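Local coordinates for GPI-anchored protein LLG1 (Arabidopsis thaliana, PDB 6A5D) that probably acts as a GPI-anchored co-receptor that helps perceive RALF signalling peptides within a heterotypic receptor complex at the plant cell surface, at residues 26-31 and 61-66; 54-59 and 110-115. All blocks are in the same frame, centred on the assembly; numbering follows the deposited sequence.

Contact 1. Residues 26-31 and 61-66; sequences CPVNFE and CPYTDQ
Val28 projects from the loop 26-31 between the side chains of Tyr63 and Gln66, with one methyl serving both. CG1 stands anti to the backbone N (chi1 176°), while CG2 lies beside that N, anti to the carbonyl carbon; with CB aimed at segment 61-66, this puts CG2 by Gln66 and CG1 over Phe30. Val28 CG2 lies 3.7 Å from Gln66 CG, the two side chains crossing at about a right angle, and 4.0 Å from Tyr63 CD1. Val28 CG1 comes to the same ring atom, 4.1 Å from Tyr63 CD1, and also sits 3.6 Å above the centre of the Phe30 ring. A tight inverse gamma turn at Asn29, closed by a weak bond from Phe30 N to Val28 O, folds the phenylalanine back under that methyl. Phe30 reaches segment 61-66 itself with CZ, 4.4 Å from Tyr63 CB. No hydrogen bond crosses the contact, which is held by apolar packing. Cutting Val28 back to an alanine would remove both methyls and is likely to leave the Phe30 ring without its packing partner over the centre, and Tyr63 and Gln66 freer to shift. Tyr63 is the N-cap residue of the short helix 64-67, so the contact fastens the start of that helix to the N-terminal loop. Met33 touches both Val28 and Tyr63. Helix 74-86 packs alongside, through Met78 against Phe30 and Cys74 against Gln66, and the Cys26-Cys74 disulfide ties the loop covalently to it.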
loop_
_atom_site.group_PDB
_atom_site.type_symbol
_atom_site.label_atom_id
_atom_site.label_comp_id
_atom_site.label_asym_id
_atom_site.label_seq_id
_atom_site.Cartn_x
_atom_site.Cartn_y
_atom_site.Cartn_z
ATOM N N CYS A 26 12.903 -4.393 7.981
ATOM C CA CYS A 26 12.181 -5.028 6.890
ATOM C C CYS A 26 13.177 -5.543 5.857
ATOM O O CYS A 26 14.059 -4.784 5.428
ATOM C CB CYS A 26 11.242 -4.035 6.216
ATOM S SG CYS A 26 10.204 -4.855 4.997
ATOM N N PRO A 27 13.087 -6.816 5.446
ATOM C CA PRO A 27 14.009 -7.318 4.415
ATOM C C PRO A 27 13.667 -6.890 2.995
ATOM O O PRO A 27 14.510 -7.063 2.103
ATOM C CB PRO A 27 13.907 -8.838 4.567
ATOM C CG PRO A 27 12.542 -9.066 5.100
ATOM C CD PRO A 27 12.217 -7.882 5.978
ATOM N N VAL A 28 12.462 -6.372 2.755
ATOM C CA VAL A 28 12.080 -5.824 1.453
ATOM C C VAL A 28 12.582 -4.394 1.346
ATOM O O VAL A 28 12.351 -3.571 2.239
ATOM C CB VAL A 28 10.551 -5.889 1.265
ATOM C CG1 VAL A 28 10.121 -5.226 -0.062
ATOM C CG2 VAL A 28 10.059 -7.335 1.347
ATOM N N ASN A 29 13.291 -4.096 0.262
ATOM C CA ASN A 29 13.923 -2.781 0.100
ATOM C C ASN A 29 12.948 -1.789 -0.538
ATOM O O ASN A 29 13.090 -1.363 -1.687
ATOM C CB ASN A 29 15.213 -2.888 -0.698
ATOM C CG ASN A 29 16.127 -1.694 -0.484
ATOM O OD1 ASN A 29 15.723 -0.670 0.085
ATOM N ND2 ASN A 29 17.364 -1.812 -0.954
ATOM N N PHE A 30 11.954 -1.393 0.260
ATOM C CA PHE A 30 10.923 -0.491 -0.237
ATOM C C PHE A 30 11.503 0.822 -0.741
ATOM O O PHE A 30 10.965 1.403 -1.690
ATOM C CB PHE A 30 9.876 -0.246 0.849
ATOM C CG PHE A 30 8.927 -1.390 1.026
ATOM C CD1 PHE A 30 7.973 -1.630 0.069
ATOM C CD2 PHE A 30 8.965 -2.206 2.157
ATOM C CE1 PHE A 30 7.076 -2.678 0.196
ATOM C CE2 PHE A 30 8.076 -3.251 2.298
ATOM C CZ PHE A 30 7.124 -3.491 1.320
ATOM N N GLU A 31 12.623 1.271 -0.160
ATOM C CA GLU A 31 13.204 2.549 -0.555
ATOM C C GLU A 31 13.448 2.632 -2.056
ATOM O O GLU A 31 13.239 3.687 -2.670
ATOM C CB GLU A 31 14.514 2.795 0.190
ATOM C CG GLU A 31 15.102 4.156 -0.183
ATOM C CD GLU A 31 16.370 4.501 0.557
ATOM O OE1 GLU A 31 16.812 3.698 1.401
ATOM O OE2 GLU A 31 16.899 5.613 0.307
ATOM N N CYS A 61 0.198 -6.337 -2.533
ATOM C CA CYS A 61 -0.206 -7.715 -2.286
ATOM C C CYS A 61 0.901 -8.749 -2.482
ATOM O O CYS A 61 0.870 -9.768 -1.769
ATOM C CB CYS A 61 -1.454 -8.064 -3.103
ATOM S SG CYS A 61 -2.945 -7.261 -2.473
ATOM N N PRO A 62 1.879 -8.576 -3.378
ATOM C CA PRO A 62 2.971 -9.562 -3.430
ATOM C C PRO A 62 3.785 -9.635 -2.151
ATOM O O PRO A 62 4.570 -10.574 -1.992
ATOM C CB PRO A 62 3.806 -9.153 -4.653
ATOM C CG PRO A 62 3.002 -8.139 -5.400
ATOM C CD PRO A 62 1.905 -7.624 -4.512
ATOM N N TYR A 63 3.607 -8.695 -1.223
ATOM C CA TYR A 63 4.453 -8.595 -0.041
ATOM C C TYR A 63 3.687 -8.809 1.255
ATOM O O TYR A 63 4.180 -8.438 2.322
ATOM C CB TYR A 63 5.223 -7.268 -0.041
ATOM C CG TYR A 63 6.024 -7.146 -1.313
ATOM C CD1 TYR A 63 7.227 -7.819 -1.440
ATOM C CD2 TYR A 63 5.546 -6.432 -2.415
ATOM C CE1 TYR A 63 7.964 -7.772 -2.607
ATOM C CE2 TYR A 63 6.277 -6.387 -3.608
ATOM C CZ TYR A 63 7.487 -7.055 -3.689
ATOM O OH TYR A 63 8.256 -7.052 -4.838
ATOM N N THR A 64 2.497 -9.422 1.191
ATOM C CA THR A 64 1.735 -9.637 2.421
ATOM C C THR A 64 2.513 -10.474 3.433
ATOM O O THR A 64 2.392 -10.243 4.643
ATOM C CB THR A 64 0.359 -10.264 2.148
ATOM O OG1 THR A 64 0.501 -11.465 1.367
ATOM C CG2 THR A 64 -0.531 -9.299 1.415
ATOM N N ASP A 65 3.324 -11.432 2.972
ATOM C CA ASP A 65 4.122 -12.224 3.911
ATOM C C ASP A 65 4.938 -11.307 4.817
ATOM O O ASP A 65 4.953 -11.463 6.044
ATOM C CB ASP A 65 5.098 -13.148 3.172
ATOM C CG ASP A 65 4.430 -14.338 2.476
ATOM O OD1 ASP A 65 3.215 -14.562 2.605
ATOM O OD2 ASP A 65 5.179 -15.074 1.789
ATOM N N GLN A 66 5.625 -10.337 4.221
ATOM C CA GLN A 66 6.498 -9.461 4.988
ATOM C C GLN A 66 5.715 -8.341 5.660
ATOM O O GLN A 66 5.985 -8.004 6.818
ATOM C CB GLN A 66 7.598 -8.899 4.084
ATOM C CG GLN A 66 8.459 -9.977 3.425
ATOM C CD GLN A 66 7.990 -10.364 2.025
ATOM O OE1 GLN A 66 6.809 -10.500 1.754
ATOM N NE2 GLN A 66 8.945 -10.530 1.120
#

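Contact 2. Residues 54-59 and 110-115; sequences GAFKDF and SQLPPE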
loop_
_atom_site.group_PDB
_atom_site.type_symbol
_atom_site.label_atom_id
_atom_site.label_comp_id
_atom_site.label_asym_id
_atom_site.label_seq_id
_atom_site.Cartn_x
_atom_site.Cartn_y
_atom_site.Cartn_z
ATOM N N GLY A 54 -6.945 -0.357 -6.218
ATOM C CA GLY A 54 -6.460 -1.446 -7.052
ATOM C C GLY A 54 -4.970 -1.360 -7.314
ATOM O O GLY A 54 -4.272 -2.374 -7.280
ATOM N N ALA A 55 -4.463 -0.155 -7.574
ATOM C CA ALA A 55 -3.036 0.009 -7.840
ATOM C C ALA A 55 -2.215 -0.295 -6.595
ATOM O O ALA A 55 -1.135 -0.900 -6.676
ATOM C CB ALA A 55 -2.771 1.435 -8.319
ATOM N N PHE A 56 -2.709 0.136 -5.434
ATOM C CA PHE A 56 -2.043 -0.160 -4.174
ATOM C C PHE A 56 -1.989 -1.662 -3.907
ATOM O O PHE A 56 -0.937 -2.186 -3.510
ATOM C CB PHE A 56 -2.777 0.581 -3.059
ATOM C CG PHE A 56 -2.398 0.146 -1.682
ATOM C CD1 PHE A 56 -1.123 0.363 -1.194
ATOM C CD2 PHE A 56 -3.324 -0.484 -0.863
ATOM C CE1 PHE A 56 -0.775 -0.031 0.078
ATOM C CE2 PHE A 56 -2.977 -0.870 0.419
ATOM C CZ PHE A 56 -1.689 -0.652 0.882
ATOM N N LYS A 57 -3.113 -2.374 -4.114
ATOM C CA LYS A 57 -3.119 -3.829 -3.965
ATOM C C LYS A 57 -2.180 -4.479 -4.965
ATOM O O LYS A 57 -1.414 -5.384 -4.610
ATOM C CB LYS A 57 -4.540 -4.361 -4.148
ATOM C CG LYS A 57 -5.399 -4.131 -2.904
ATOM C CD LYS A 57 -6.845 -4.595 -3.048
ATOM C CE LYS A 57 -7.606 -4.325 -1.757
ATOM N NZ LYS A 57 -8.986 -4.911 -1.779
ATOM N N ASP A 58 -2.180 -3.995 -6.213
ATOM C CA ASP A 58 -1.273 -4.552 -7.215
ATOM C C ASP A 58 0.187 -4.378 -6.802
ATOM O O ASP A 58 1.020 -5.267 -7.039
ATOM C CB ASP A 58 -1.551 -3.940 -8.584
ATOM C CG ASP A 58 -2.795 -4.511 -9.245
ATOM O OD1 ASP A 58 -3.219 -5.626 -8.877
ATOM O OD2 ASP A 58 -3.347 -3.854 -10.147
ATOM N N PHE A 59 0.502 -3.256 -6.146
ATOM C CA PHE A 59 1.860 -3.000 -5.672
ATOM C C PHE A 59 2.192 -3.842 -4.446
ATOM O O PHE A 59 3.296 -4.400 -4.345
ATOM C CB PHE A 59 2.010 -1.516 -5.309
ATOM C CG PHE A 59 3.363 -1.177 -4.722
ATOM C CD1 PHE A 59 4.414 -0.810 -5.556
ATOM C CD2 PHE A 59 3.587 -1.238 -3.347
ATOM C CE1 PHE A 59 5.666 -0.505 -5.019
ATOM C CE2 PHE A 59 4.839 -0.937 -2.807
ATOM C CZ PHE A 59 5.880 -0.584 -3.645
ATOM N N SER A 110 -5.169 -12.831 1.392
ATOM C CA SER A 110 -4.560 -12.235 2.571
ATOM C C SER A 110 -5.001 -10.778 2.714
ATOM O O SER A 110 -5.487 -10.154 1.767
ATOM C CB SER A 110 -3.036 -12.320 2.491
ATOM O OG SER A 110 -2.444 -11.903 3.716
ATOM N N GLN A 111 -4.798 -10.231 3.912
ATOM C CA GLN A 111 -5.219 -8.878 4.252
ATOM C C GLN A 111 -3.999 -7.969 4.284
ATOM O O GLN A 111 -2.971 -8.318 4.873
ATOM C CB GLN A 111 -5.854 -8.849 5.645
ATOM C CG GLN A 111 -6.941 -9.874 5.850
ATOM C CD GLN A 111 -8.102 -9.651 4.912
ATOM O OE1 GLN A 111 -8.507 -8.507 4.672
ATOM N NE2 GLN A 111 -8.633 -10.732 4.357
ATOM N N LEU A 112 -4.136 -6.761 3.680
ATOM C CA LEU A 112 -3.079 -5.767 3.815
ATOM C C LEU A 112 -3.284 -4.967 5.095
ATOM O O LEU A 112 -4.425 -4.659 5.457
ATOM C CB LEU A 112 -3.128 -4.800 2.647
ATOM C CG LEU A 112 -2.703 -5.387 1.314
ATOM C CD1 LEU A 112 -3.073 -4.442 0.178
ATOM C CD2 LEU A 112 -1.216 -5.635 1.372
ATOM N N PRO A 113 -2.206 -4.622 5.800
ATOM C CA PRO A 113 -2.361 -3.828 7.014
ATOM C C PRO A 113 -2.811 -2.417 6.683
ATOM O O PRO A 113 -2.461 -1.869 5.623
ATOM C CB PRO A 113 -0.947 -3.836 7.622
ATOM C CG PRO A 113 -0.056 -3.942 6.416
ATOM C CD PRO A 113 -0.788 -4.894 5.496
ATOM N N PRO A 114 -3.583 -1.783 7.570
ATOM C CA PRO A 114 -3.974 -0.388 7.335
ATOM C C PRO A 114 -2.882 0.611 7.655
ATOM O O PRO A 114 -2.971 1.758 7.199
ATOM C CB PRO A 114 -5.164 -0.198 8.283
ATOM C CG PRO A 114 -4.908 -1.135 9.394
ATOM C CD PRO A 114 -4.084 -2.294 8.856
ATOM N N GLU A 115 -1.857 0.215 8.398
ATOM C CA GLU A 115 -0.817 1.159 8.783
ATOM C C GLU A 115 0.508 0.467 9.097
ATOM O O GLU A 115 1.565 1.110 9.115
ATOM C CB GLU A 115 -1.304 1.981 9.979
ATOM C CG GLU A 115 -0.367 3.085 10.406
ATOM C CD GLU A 115 -0.625 3.513 11.838
ATOM O OE1 GLU A 115 -1.792 3.420 12.274
ATOM O OE2 GLU A 115 0.348 3.883 12.530
#
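Phe56 and Leu112 are turned to face one another by their first torsions: Phe56 holds CG anti to its main-chain N (chi1 167°), and Leu112 holds CG anti to its carbonyl carbon (chi1 -70°). A chi2 of 168° then extends Leu112 CD1 away from its own CA and toward helix 49-60. The two side chains come from opposite directions. Leu112 CD1 meets the ring obliquely, centred on one corner, 3.6 Å from Phe56 CE2 and 4.1 Å from each of the adjoining atoms Phe56 CD2 and Phe56 CZ. The same methyl also rests 3.9 Å from Lys57 CG, so a single leucine branch bridges two consecutive side chains of the helix. Lys57 crosses Leu112 obliquely and lends only the aliphatic root of its chain; beyond CG it runs fully extended, carrying the ammonium group to the main-chain oxygens of Gly103 and Glu105, to which NZ is hydrogen-bonded. Between the two segments the contact is purely apolar, and the backbones stay apart, Lys57 CA and Leu112 CA being 8.0 Å distant. Backbone hydrogen bonds between Leu112 and Leu104 hold this stretch of the tail in place. Farther round, Phe56 meets the ring of Phe93 on helix 92-99, with planes at about 25°, and touches Met78 and Ile82 of helix 74-86. Leu112 also packs on Thr64 and Leu67 of helix 64-67, while Pro113 reaches Leu67 and, on helix 74-86, Ala75. Residues 110-115, without helix or strand of their own, thus pack against helices 49-60, 64-67 and 74-86.

Overall arrangement
The two contacts interlock, their segments alternating along the chain and their centres lying 11 Å apart. Helix 49-60, which carries residues 54-59, is followed directly by segment 61-66: contact 1 joins the residues after the helix to the loop 26-31, and contact 2 joins the helix itself to residues 110-115. They touch where Thr64 CG2 lies 3.7 Å from Leu112 CD2 and where Cys61 SG lies 3.9 Å from Leu112 CD1. The Cys61-Cys106 disulfide links segment 61-66 to the loop before 110-115. Contact 2 is the deeper. Pro27, Val28, Asn29 and Tyr63 of contact 1 neighbour an attached glycan; a bound fucose lies about 12 Å from the side chains of Tyr63 and Phe56.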